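Local coordinates for protein D-3-phosphoglycerate dehydrogenase (Sulfolobus tokodaii, PDB 2EKL) that binds NAD and, as a D-isomer specific 2-hydroxyacid dehydrogenase, probably oxidises D-3-phosphoglycerate on the way to serine, at residues L138-K143 and M164-L169; L193-D198 and F219-D224; S197-L202 and I227-S232. One frame throughout, in Å; residues are numbered along the deposited sequence.

Interaction 1 (L138-K143 and M164-L169)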
loop_
_atom_site.group_PDB
_atom_site.type_symbol
_atom_site.label_atom_id
_atom_site.label_comp_id
_atom_site.label_asym_id
_atom_site.label_seq_id
_atom_site.Cartn_x
_atom_site.Cartn_y
_atom_site.Cartn_z
ATOM N N LEU A 138 8.798 -4.871 8.187
ATOM C CA LEU A 138 8.103 -4.775 9.468
ATOM C C LEU A 138 6.591 -4.922 9.340
ATOM O O LEU A 138 5.988 -4.433 8.383
ATOM C CB LEU A 138 8.409 -3.423 10.119
ATOM C CG LEU A 138 9.874 -3.122 10.452
ATOM C CD1 LEU A 138 9.993 -1.708 11.003
ATOM C CD2 LEU A 138 10.384 -4.136 11.467
ATOM N N GLU A 139 5.985 -5.585 10.322
ATOM C CA GLU A 139 4.536 -5.777 10.359
ATOM C C GLU A 139 3.912 -4.535 11.014
ATOM O O GLU A 139 4.540 -3.885 11.858
ATOM C CB GLU A 139 4.206 -7.042 11.159
ATOM C CG GLU A 139 2.732 -7.396 11.214
ATOM C CD GLU A 139 2.499 -8.745 11.860
ATOM O OE1 GLU A 139 2.554 -9.766 11.137
ATOM O OE2 GLU A 139 2.278 -8.788 13.095
ATOM N N LEU A 140 2.680 -4.205 10.640
ATOM C CA LEU A 140 2.032 -3.008 11.165
ATOM C C LEU A 140 0.969 -3.226 12.229
ATOM O O LEU A 140 0.791 -2.378 13.111
ATOM C CB LEU A 140 1.434 -2.205 10.003
ATOM C CG LEU A 140 2.487 -1.707 9.009
ATOM C CD1 LEU A 140 1.822 -1.237 7.715
ATOM C CD2 LEU A 140 3.287 -0.583 9.648
ATOM N N ALA A 141 0.265 -4.347 12.143
ATOM C CA ALA A 141 -0.790 -4.663 13.097
ATOM C C ALA A 141 -0.265 -4.606 14.526
ATOM O O ALA A 141 0.855 -5.039 14.799
ATOM C CB ALA A 141 -1.357 -6.051 12.802
ATOM N N GLY A 142 -1.076 -4.060 15.427
ATOM C CA GLY A 142 -0.692 -3.969 16.825
ATOM C C GLY A 142 0.193 -2.788 17.167
ATOM O O GLY A 142 0.350 -2.438 18.340
ATOM N N LYS A 143 0.780 -2.167 16.153
ATOM C CA LYS A 143 1.639 -1.024 16.397
ATOM C C LYS A 143 0.826 0.259 16.476
ATOM O O LYS A 143 -0.366 0.277 16.161
ATOM C CB LYS A 143 2.719 -0.943 15.319
ATOM C CG LYS A 143 3.680 -2.120 15.422
ATOM C CD LYS A 143 4.796 -2.056 14.412
ATOM C CE LYS A 143 5.675 -3.288 14.533
ATOM N NZ LYS A 143 6.673 -3.340 13.441
ATOM N N MET A 164 -6.650 -1.767 10.273
ATOM C CA MET A 164 -5.471 -2.600 10.066
ATOM C C MET A 164 -4.949 -3.100 11.414
ATOM O O MET A 164 -3.897 -3.731 11.490
ATOM C CB MET A 164 -4.377 -1.800 9.346
ATOM C CG MET A 164 -4.749 -1.400 7.920
ATOM S SD MET A 164 -3.485 -0.349 7.146
ATOM C CE MET A 164 -2.090 -1.460 7.097
ATOM N N GLY A 165 -5.688 -2.806 12.481
ATOM C CA GLY A 165 -5.275 -3.257 13.800
ATOM C C GLY A 165 -4.229 -2.397 14.487
ATOM O O GLY A 165 -3.601 -2.833 15.456
ATOM N N MET A 166 -4.030 -1.179 13.992
ATOM C CA MET A 166 -3.068 -0.270 14.597
ATOM C C MET A 166 -3.769 0.597 15.637
ATOM O O MET A 166 -4.972 0.860 15.535
ATOM C CB MET A 166 -2.434 0.638 13.535
ATOM C CG MET A 166 -1.780 -0.101 12.380
ATOM S SD MET A 166 -0.852 1.013 11.286
ATOM C CE MET A 166 0.641 1.207 12.272
ATOM N N LYS A 167 -3.023 1.019 16.652
ATOM C CA LYS A 167 -3.560 1.936 17.634
ATOM C C LYS A 167 -3.348 3.299 17.118
ATOM O O LYS A 167 -2.245 3.686 16.771
ATOM C CB LYS A 167 -2.800 1.799 18.949
ATOM C CG LYS A 167 -2.995 0.406 19.524
ATOM C CD LYS A 167 -2.605 0.177 20.991
ATOM C CE LYS A 167 -2.661 -1.335 21.283
ATOM N NZ LYS A 167 -2.332 -1.620 22.679
ATOM N N VAL A 168 -4.420 4.072 17.020
ATOM C CA VAL A 168 -4.320 5.405 16.446
ATOM C C VAL A 168 -4.297 6.564 17.431
ATOM O O VAL A 168 -5.187 6.701 18.274
ATOM C CB VAL A 168 -5.478 5.646 15.447
ATOM C CG1 VAL A 168 -5.300 6.985 14.749
ATOM C CG2 VAL A 168 -5.538 4.505 14.437
ATOM N N LEU A 169 -3.267 7.394 17.307
ATOM C CA LEU A 169 -3.110 8.591 18.123
ATOM C C LEU A 169 -3.169 9.738 17.129
ATOM O O LEU A 169 -2.755 9.592 15.977
ATOM C CB LEU A 169 -1.753 8.606 18.837
ATOM C CG LEU A 169 -1.436 7.496 19.842
ATOM C CD1 LEU A 169 -0.070 7.758 20.461
ATOM C CD2 LEU A 169 -2.512 7.450 20.928
#
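Gly142 and Lys143 are tied to Gly165 and Lys167 by two backbone hydrogen bonds. Gly142 N donates to Gly165 O at 2.8 Å. This donor stands well above the plane of the carbonyl, 53° out of it. Lys167 N donates to Lys143 O, also at 2.8 Å, and lies much nearer to the plane of its acceptor. Met166 CA also lies 3.2 Å from Lys143 O, but this CA-H...O contact is strongly bent and at best a minor addition.

The apolar part is carried by Leu140 and two methionines. Each methyl of Leu140 meets a different methionine. CD1 lies 4.0 Å from Met164 CE, with the two side chains side by side and pointing the same way. CD2 lies 4.1 Å from Met166 CE. Met166 bends at its last torsion (chi3 79°), which brings CE back beside the carbonyl O and CD2 of Leu140. Its CG also rests 3.5 Å from Leu140 O. Helix 102-118 packs on Leu140 and Met164.

The polar ends of Lys143 and Glu139 face the second subunit. The extended chain of Lys143 brings NZ to Glu139 O at 2.7 Å, in the carbonyl plane. NZ also forms a salt bridge with Glu290 of the second subunit, while Glu139 pairs with Arg294 of that subunit.

Both backbones turn sharply here. Leu140 to Lys143 form a type II beta turn, with Gly142 at positive phi. Gly165 is the C-prime residue of a Schellman motif ending helix 152-163. The contact joins this helix-to-strand turn of the Rossmann-type NAD-binding domain to the loop leading into strand 144-148.

Interaction 2 (L193-D198 and F219-D224)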
loop_
_atom_site.group_PDB
_atom_site.type_symbol
_atom_site.label_atom_id
_atom_site.label_comp_id
_atom_site.label_asym_id
_atom_site.label_seq_id
_atom_site.Cartn_x
_atom_site.Cartn_y
_atom_site.Cartn_z
ATOM N N LEU A 193 2.333 11.831 21.145
ATOM C CA LEU A 193 2.251 11.151 19.859
ATOM C C LEU A 193 3.645 10.721 19.419
ATOM O O LEU A 193 3.864 9.562 19.064
ATOM C CB LEU A 193 1.633 12.074 18.800
ATOM C CG LEU A 193 1.407 11.482 17.398
ATOM C CD1 LEU A 193 0.256 12.205 16.720
ATOM C CD2 LEU A 193 2.680 11.589 16.558
ATOM N N LEU A 194 4.590 11.654 19.463
ATOM C CA LEU A 194 5.963 11.363 19.062
ATOM C C LEU A 194 6.618 10.275 19.915
ATOM O O LEU A 194 7.263 9.377 19.394
ATOM C CB LEU A 194 6.804 12.643 19.110
ATOM C CG LEU A 194 6.379 13.730 18.116
ATOM C CD1 LEU A 194 7.093 15.029 18.433
ATOM C CD2 LEU A 194 6.685 13.272 16.686
ATOM N N LYS A 195 6.444 10.342 21.228
ATOM C CA LYS A 195 7.056 9.346 22.101
ATOM C C LYS A 195 6.478 7.935 21.977
ATOM O O LYS A 195 7.157 6.955 22.286
ATOM C CB LYS A 195 6.952 9.801 23.562
ATOM C CG LYS A 195 7.633 11.134 23.845
ATOM C CD LYS A 195 7.409 11.587 25.279
ATOM C CE LYS A 195 8.000 10.606 26.277
ATOM N NZ LYS A 195 9.480 10.501 26.139
ATOM N N ASN A 196 5.241 7.824 21.504
ATOM C CA ASN A 196 4.586 6.520 21.413
ATOM C C ASN A 196 4.259 5.957 20.028
ATOM O O ASN A 196 3.704 4.864 19.931
ATOM C CB ASN A 196 3.297 6.559 22.242
ATOM C CG ASN A 196 3.563 6.759 23.723
ATOM O OD1 ASN A 196 3.970 5.829 24.422
ATOM N ND2 ASN A 196 3.350 7.977 24.205
ATOM N N SER A 197 4.602 6.670 18.962
ATOM C CA SER A 197 4.264 6.188 17.625
ATOM C C SER A 197 5.347 5.397 16.902
ATOM O O SER A 197 6.507 5.804 16.860
ATOM C CB SER A 197 3.831 7.360 16.740
ATOM O OG SER A 197 2.635 7.949 17.226
ATOM N N ASP A 198 4.949 4.266 16.327
ATOM C CA ASP A 198 5.871 3.428 15.571
ATOM C C ASP A 198 5.855 3.948 14.137
ATOM O O ASP A 198 6.828 3.814 13.398
ATOM C CB ASP A 198 5.416 1.971 15.639
ATOM C CG ASP A 198 5.353 1.456 17.066
ATOM O OD1 ASP A 198 6.417 1.375 17.713
ATOM O OD2 ASP A 198 4.240 1.152 17.547
ATOM N N PHE A 219 12.333 14.935 16.338
ATOM C CA PHE A 219 13.053 13.741 15.901
ATOM C C PHE A 219 13.673 13.035 17.106
ATOM O O PHE A 219 13.710 11.808 17.169
ATOM C CB PHE A 219 14.160 14.112 14.906
ATOM C CG PHE A 219 13.704 14.161 13.475
ATOM C CD1 PHE A 219 13.402 12.989 12.785
ATOM C CD2 PHE A 219 13.564 15.377 12.817
ATOM C CE1 PHE A 219 12.967 13.026 11.463
ATOM C CE2 PHE A 219 13.126 15.430 11.489
ATOM C CZ PHE A 219 12.827 14.250 10.813
ATOM N N GLU A 220 14.164 13.815 18.063
ATOM C CA GLU A 220 14.784 13.239 19.249
ATOM C C GLU A 220 13.758 12.495 20.107
ATOM O O GLU A 220 14.069 11.470 20.713
ATOM C CB GLU A 220 15.458 14.344 20.071
ATOM C CG GLU A 220 16.407 13.844 21.153
ATOM C CD GLU A 220 17.508 12.945 20.605
ATOM O OE1 GLU A 220 18.105 13.292 19.564
ATOM O OE2 GLU A 220 17.779 11.893 21.219
ATOM N N LEU A 221 12.534 13.012 20.147
ATOM C CA LEU A 221 11.462 12.405 20.929
ATOM C C LEU A 221 10.946 11.101 20.331
ATOM O O LEU A 221 10.388 10.265 21.037
ATOM C CB LEU A 221 10.287 13.379 21.056
ATOM C CG LEU A 221 10.368 14.498 22.098
ATOM C CD1 LEU A 221 9.320 15.561 21.793
ATOM C CD2 LEU A 221 10.159 13.911 23.491
ATOM N N MET A 222 11.134 10.929 19.028
ATOM C CA MET A 222 10.642 9.741 18.344
ATOM C C MET A 222 11.182 8.410 18.839
ATOM O O MET A 222 12.252 8.333 19.450
ATOM C CB MET A 222 10.910 9.856 16.843
ATOM C CG MET A 222 10.110 10.936 16.154
ATOM S SD MET A 222 10.584 11.044 14.429
ATOM C CE MET A 222 9.870 12.614 13.974
ATOM N N LYS A 223 10.421 7.354 18.568
ATOM C CA LYS A 223 10.826 6.010 18.951
ATOM C C LYS A 223 11.877 5.543 17.957
ATOM O O LYS A 223 11.950 6.050 16.838
ATOM C CB LYS A 223 9.642 5.036 18.890
ATOM C CG LYS A 223 8.534 5.298 19.891
ATOM C CD LYS A 223 7.494 4.174 19.874
ATOM C CE LYS A 223 8.112 2.838 20.279
ATOM N NZ LYS A 223 7.119 1.717 20.339
ATOM N N ASP A 224 12.694 4.580 18.368
ATOM C CA ASP A 224 13.704 4.028 17.477
ATOM C C ASP A 224 12.981 3.218 16.402
ATOM O O ASP A 224 11.949 2.599 16.673
ATOM C CB ASP A 224 14.664 3.117 18.250
ATOM C CG ASP A 224 15.511 3.877 19.253
ATOM O OD1 ASP A 224 16.083 4.921 18.873
ATOM O OD2 ASP A 224 15.613 3.429 20.417
HETATM O O HOH W 1 8.006 8.036 17.105
HETATM O O HOH W 2 4.383 2.568 21.204
#
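Lys223 lays its side chain along the end of helix 190-196 and reaches Asp198. Its chain bends at chi3 (62°) and is otherwise extended beyond CG. On the way CG passes 3.2 Å from Lys195 O, and CD lies 3.6 Å from Ser197 O. NZ then makes a salt bridge with Asp198 OD1 at 2.7 Å, meeting the syn side of the carboxylate, 23° out of its plane. Asp198 OD2 is taken by the backbone N of Thr144, so both carboxylate oxygens have partners. A water accepts from Lys223 NZ and donates to Asn196 O. Another water links Lys223 N to Leu194 O and Ser197 O, bridging the two backbones, which share no direct N-H...O bond. Met222 CA points its hydrogen at Leu194 O, 3.6 Å away.

The apolar half centres on Leu194 and Leu221, whose side chains cross at about a right angle. Their CB atoms are 4.1 Å apart, and their CD1 methyls also meet. The other methyl of Leu194, CD2, touches Met222 CG. Leu221 sends CD2 to Lys195, whose CG is 3.8 Å away. CD of Lys195 also lies beside this methyl; beyond it the chain folds.

Ser197, just past the helix, bonds back to its last turn. Its OG lies anti to the carbonyl carbon (chi1 -65°), and from there the hydroxyl donates to Leu193 O at 2.7 Å. Asn196 N reaches that oxygen from the opposite face of its plane.

The contact packs the C-terminal end of helix 190-196 against that of helix 216-221. Strand 199-202 follows the first helix; strand 226-230 follows the second and packs against Phe219 and Met222.

Interaction 3 (S197-L202 and I227-S232). With NAD (nicotinamide-adenine-dinucleotide), chain B.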
loop_
_atom_site.group_PDB
_atom_site.type_symbol
_atom_site.label_atom_id
_atom_site.label_comp_id
_atom_site.label_asym_id
_atom_site.label_seq_id
_atom_site.Cartn_x
_atom_site.Cartn_y
_atom_site.Cartn_z
ATOM N N SER A 197 4.602 6.670 18.962
ATOM C CA SER A 197 4.264 6.188 17.625
ATOM C C SER A 197 5.347 5.397 16.902
ATOM O O SER A 197 6.507 5.804 16.860
ATOM C CB SER A 197 3.831 7.360 16.740
ATOM O OG SER A 197 2.635 7.949 17.226
ATOM N N ASP A 198 4.949 4.266 16.327
ATOM C CA ASP A 198 5.871 3.428 15.571
ATOM C C ASP A 198 5.855 3.948 14.137
ATOM O O ASP A 198 6.828 3.814 13.398
ATOM C CB ASP A 198 5.416 1.971 15.639
ATOM C CG ASP A 198 5.353 1.456 17.066
ATOM O OD1 ASP A 198 6.417 1.375 17.713
ATOM O OD2 ASP A 198 4.240 1.152 17.547
ATOM N N VAL A 199 4.730 4.551 13.764
ATOM C CA VAL A 199 4.556 5.142 12.443
ATOM C C VAL A 199 3.971 6.531 12.654
ATOM O O VAL A 199 3.065 6.713 13.470
ATOM C CB VAL A 199 3.565 4.336 11.566
ATOM C CG1 VAL A 199 3.376 5.032 10.215
ATOM C CG2 VAL A 199 4.077 2.915 11.359
ATOM N N ILE A 200 4.498 7.510 11.929
ATOM C CA ILE A 200 4.007 8.881 12.013
ATOM C C ILE A 200 3.591 9.291 10.607
ATOM O O ILE A 200 4.379 9.168 9.670
ATOM C CB ILE A 200 5.105 9.841 12.505
ATOM C CG1 ILE A 200 5.540 9.442 13.917
ATOM C CG2 ILE A 200 4.586 11.282 12.500
ATOM C CD1 ILE A 200 6.719 10.233 14.438
ATOM N N SER A 201 2.358 9.766 10.452
ATOM C CA SER A 201 1.877 10.176 9.137
ATOM C C SER A 201 1.495 11.654 9.180
ATOM O O SER A 201 0.669 12.067 9.992
ATOM C CB SER A 201 0.681 9.313 8.726
ATOM O OG SER A 201 0.398 9.458 7.348
ATOM N N LEU A 202 2.101 12.441 8.295
ATOM C CA LEU A 202 1.871 13.885 8.253
ATOM C C LEU A 202 0.800 14.300 7.251
ATOM O O LEU A 202 0.875 13.960 6.071
ATOM C CB LEU A 202 3.185 14.597 7.930
ATOM C CG LEU A 202 4.381 14.159 8.781
ATOM C CD1 LEU A 202 5.627 14.882 8.303
ATOM C CD2 LEU A 202 4.117 14.454 10.261
ATOM N N ILE A 227 8.769 4.879 11.417
ATOM C CA ILE A 227 8.513 4.995 9.987
ATOM C C ILE A 227 7.738 6.300 9.853
ATOM O O ILE A 227 6.735 6.508 10.541
ATOM C CB ILE A 227 7.638 3.837 9.449
ATOM C CG1 ILE A 227 8.426 2.528 9.478
ATOM C CG2 ILE A 227 7.184 4.144 8.020
ATOM C CD1 ILE A 227 7.600 1.314 9.105
ATOM N N ILE A 228 8.216 7.190 8.994
ATOM C CA ILE A 228 7.555 8.475 8.800
ATOM C C ILE A 228 6.996 8.574 7.385
ATOM O O ILE A 228 7.720 8.364 6.416
ATOM C CB ILE A 228 8.546 9.643 9.029
ATOM C CG1 ILE A 228 9.189 9.515 10.413
ATOM C CG2 ILE A 228 7.821 10.974 8.901
ATOM C CD1 ILE A 228 10.303 10.544 10.682
ATOM N N VAL A 229 5.709 8.892 7.275
ATOM C CA VAL A 229 5.061 9.014 5.969
ATOM C C VAL A 229 4.610 10.454 5.790
ATOM O O VAL A 229 4.085 11.066 6.721
ATOM C CB VAL A 229 3.826 8.083 5.858
ATOM C CG1 VAL A 229 3.213 8.185 4.459
ATOM C CG2 VAL A 229 4.231 6.645 6.143
ATOM N N ASN A 230 4.807 10.998 4.595
ATOM C CA ASN A 230 4.411 12.376 4.342
ATOM C C ASN A 230 3.786 12.572 2.964
ATOM O O ASN A 230 4.459 12.432 1.947
ATOM C CB ASN A 230 5.632 13.297 4.484
ATOM C CG ASN A 230 5.271 14.779 4.395
ATOM O OD1 ASN A 230 4.104 15.143 4.258
ATOM N ND2 ASN A 230 6.281 15.638 4.475
ATOM N N THR A 231 2.493 12.879 2.940
ATOM C CA THR A 231 1.808 13.146 1.680
ATOM C C THR A 231 1.192 14.537 1.742
ATOM O O THR A 231 0.353 14.884 0.916
ATOM C CB THR A 231 0.687 12.126 1.383
ATOM O OG1 THR A 231 -0.250 12.105 2.466
ATOM C CG2 THR A 231 1.269 10.737 1.180
ATOM N N SER A 232 1.620 15.332 2.719
ATOM C CA SER A 232 1.094 16.684 2.879
ATOM C C SER A 232 2.012 17.728 2.242
ATOM O O SER A 232 1.833 18.080 1.074
ATOM C CB SER A 232 0.860 16.993 4.365
ATOM O OG SER A 232 2.049 16.895 5.131
HETATM P PA NAD B . -7.292 19.828 6.039
HETATM O O1A NAD B . -8.580 19.112 6.007
HETATM O O2A NAD B . -7.359 21.346 6.025
HETATM O O5B NAD B . -6.499 19.297 7.327
HETATM C C5B NAD B . -5.230 19.848 7.642
HETATM C C4B NAD B . -5.124 19.678 9.276
HETATM O O4B NAD B . -3.764 19.821 9.719
HETATM C C3B NAD B . -6.105 20.665 9.992
HETATM O O3B NAD B . -6.965 19.985 10.904
HETATM C C2B NAD B . -5.139 21.693 10.594
HETATM O O2B NAD B . -5.572 22.423 11.717
HETATM C C1B NAD B . -3.968 20.802 10.789
HETATM N N9A NAD B . -2.694 21.533 11.079
HETATM C C8A NAD B . -2.158 22.683 10.518
HETATM N N7A NAD B . -0.975 22.968 11.110
HETATM C C5A NAD B . -0.735 22.019 12.044
HETATM C C6A NAD B . 0.327 21.753 12.996
HETATM N N6A NAD B . 1.379 22.550 13.084
HETATM N N1A NAD B . 0.245 20.611 13.862
HETATM C C2A NAD B . -0.869 19.712 13.816
HETATM N N3A NAD B . -1.908 19.968 12.890
HETATM C C4A NAD B . -1.831 21.096 12.030
HETATM O O3 NAD B . -6.412 19.409 4.756
HETATM P PN NAD B . -6.361 18.017 3.942
HETATM O O1N NAD B . -6.592 16.892 4.860
HETATM O O2N NAD B . -7.363 18.186 2.849
HETATM O O5D NAD B . -4.897 18.153 3.373
HETATM C C5D NAD B . -3.796 17.832 4.197
HETATM C C4D NAD B . -2.482 18.059 3.481
HETATM O O4D NAD B . -2.331 17.203 2.364
HETATM C C3D NAD B . -2.238 19.489 2.917
HETATM O O3D NAD B . -0.890 19.918 3.163
HETATM C C2D NAD B . -2.592 19.357 1.480
HETATM O O2D NAD B . -2.151 20.456 0.706
HETATM C C1D NAD B . -1.988 18.001 1.245
HETATM N N1N NAD B . -2.413 17.248 0.031
HETATM C C2N NAD B . -1.398 16.620 -0.757
HETATM C C3N NAD B . -1.781 15.893 -1.923
HETATM C C7N NAD B . -0.736 15.235 -2.741
HETATM O O7N NAD B . -0.931 15.202 -4.070
HETATM N N7N NAD B . 0.365 14.686 -2.249
HETATM C C4N NAD B . -3.228 15.826 -2.265
HETATM C C5N NAD B . -4.247 16.470 -1.456
HETATM C C6N NAD B . -3.823 17.188 -0.293
HETATM O O HOH W 3 1.485 11.473 5.327
#
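Val199 to Leu202 pair in parallel with Ile227 to Asn230, residue by residue, and four backbone hydrogen bonds join them. Ile227 N donates to Asp198 O at 3.0 Å, Ile200 N to Ile227 O at 2.8 Å, Val229 N to Ile200 O, and Leu202 N to Val229 O. CA-H...O contacts from Val199, Ile228 and Ser201 fill in between them.

Val199 and Ile227 lie side by side on one face, with Val199 CG2 4.1 Å from Ile227 CB. On the other face Leu202 leans over the Asn230 amide, its CD1 3.9 Å from Asn230 CG.

Asn230 shapes the strand end. Its OD1 accepts from Ser232 N (2.9 Å), closing an Asx turn, and from Ser232 OG on the opposite face of the amide plane. Asn230 ND2 bonds to Arg233 O and Tyr254 OH, which fixes the rotation of the amide. A water donates to Leu202 O and accepts from Thr231 N, where the strands begin to part.

Thr231 O then accepts from NAD N7N at 3.2 Å, and Ser232 CA lies near the ribose oxygen O4D. Helix 102-118 covers the face of Val229 and Ile227. These two strands belong to a beta-alpha-beta unit of a Rossmann-type fold, with the cofactor bound at their C-terminal ends.

Interaction 3 is buried in the core of the seven-stranded sheet, while interactions 1 and 2 are partly buried and do not touch NAD, which interaction 3 does. Interactions 2 and 3 share Ser197 and Asp198, and hold successive elements, helix 190-196, strand 199-202, helix 216-221 and strand 226-230: Leu194 and Met222 both pack on Ile200. Interaction 1 joins this layer through Val199, which meets Leu140 and Met166, and through Lys143, whose CB packs on Asp198. Chemistry follows place. The core contact relies on regular strand hydrogen bonds, interaction 2 on leucine packing with a salt bridge and waters at its rim, and interaction 1 on two backbone bonds at glycine turns, with methionines beside Leu140.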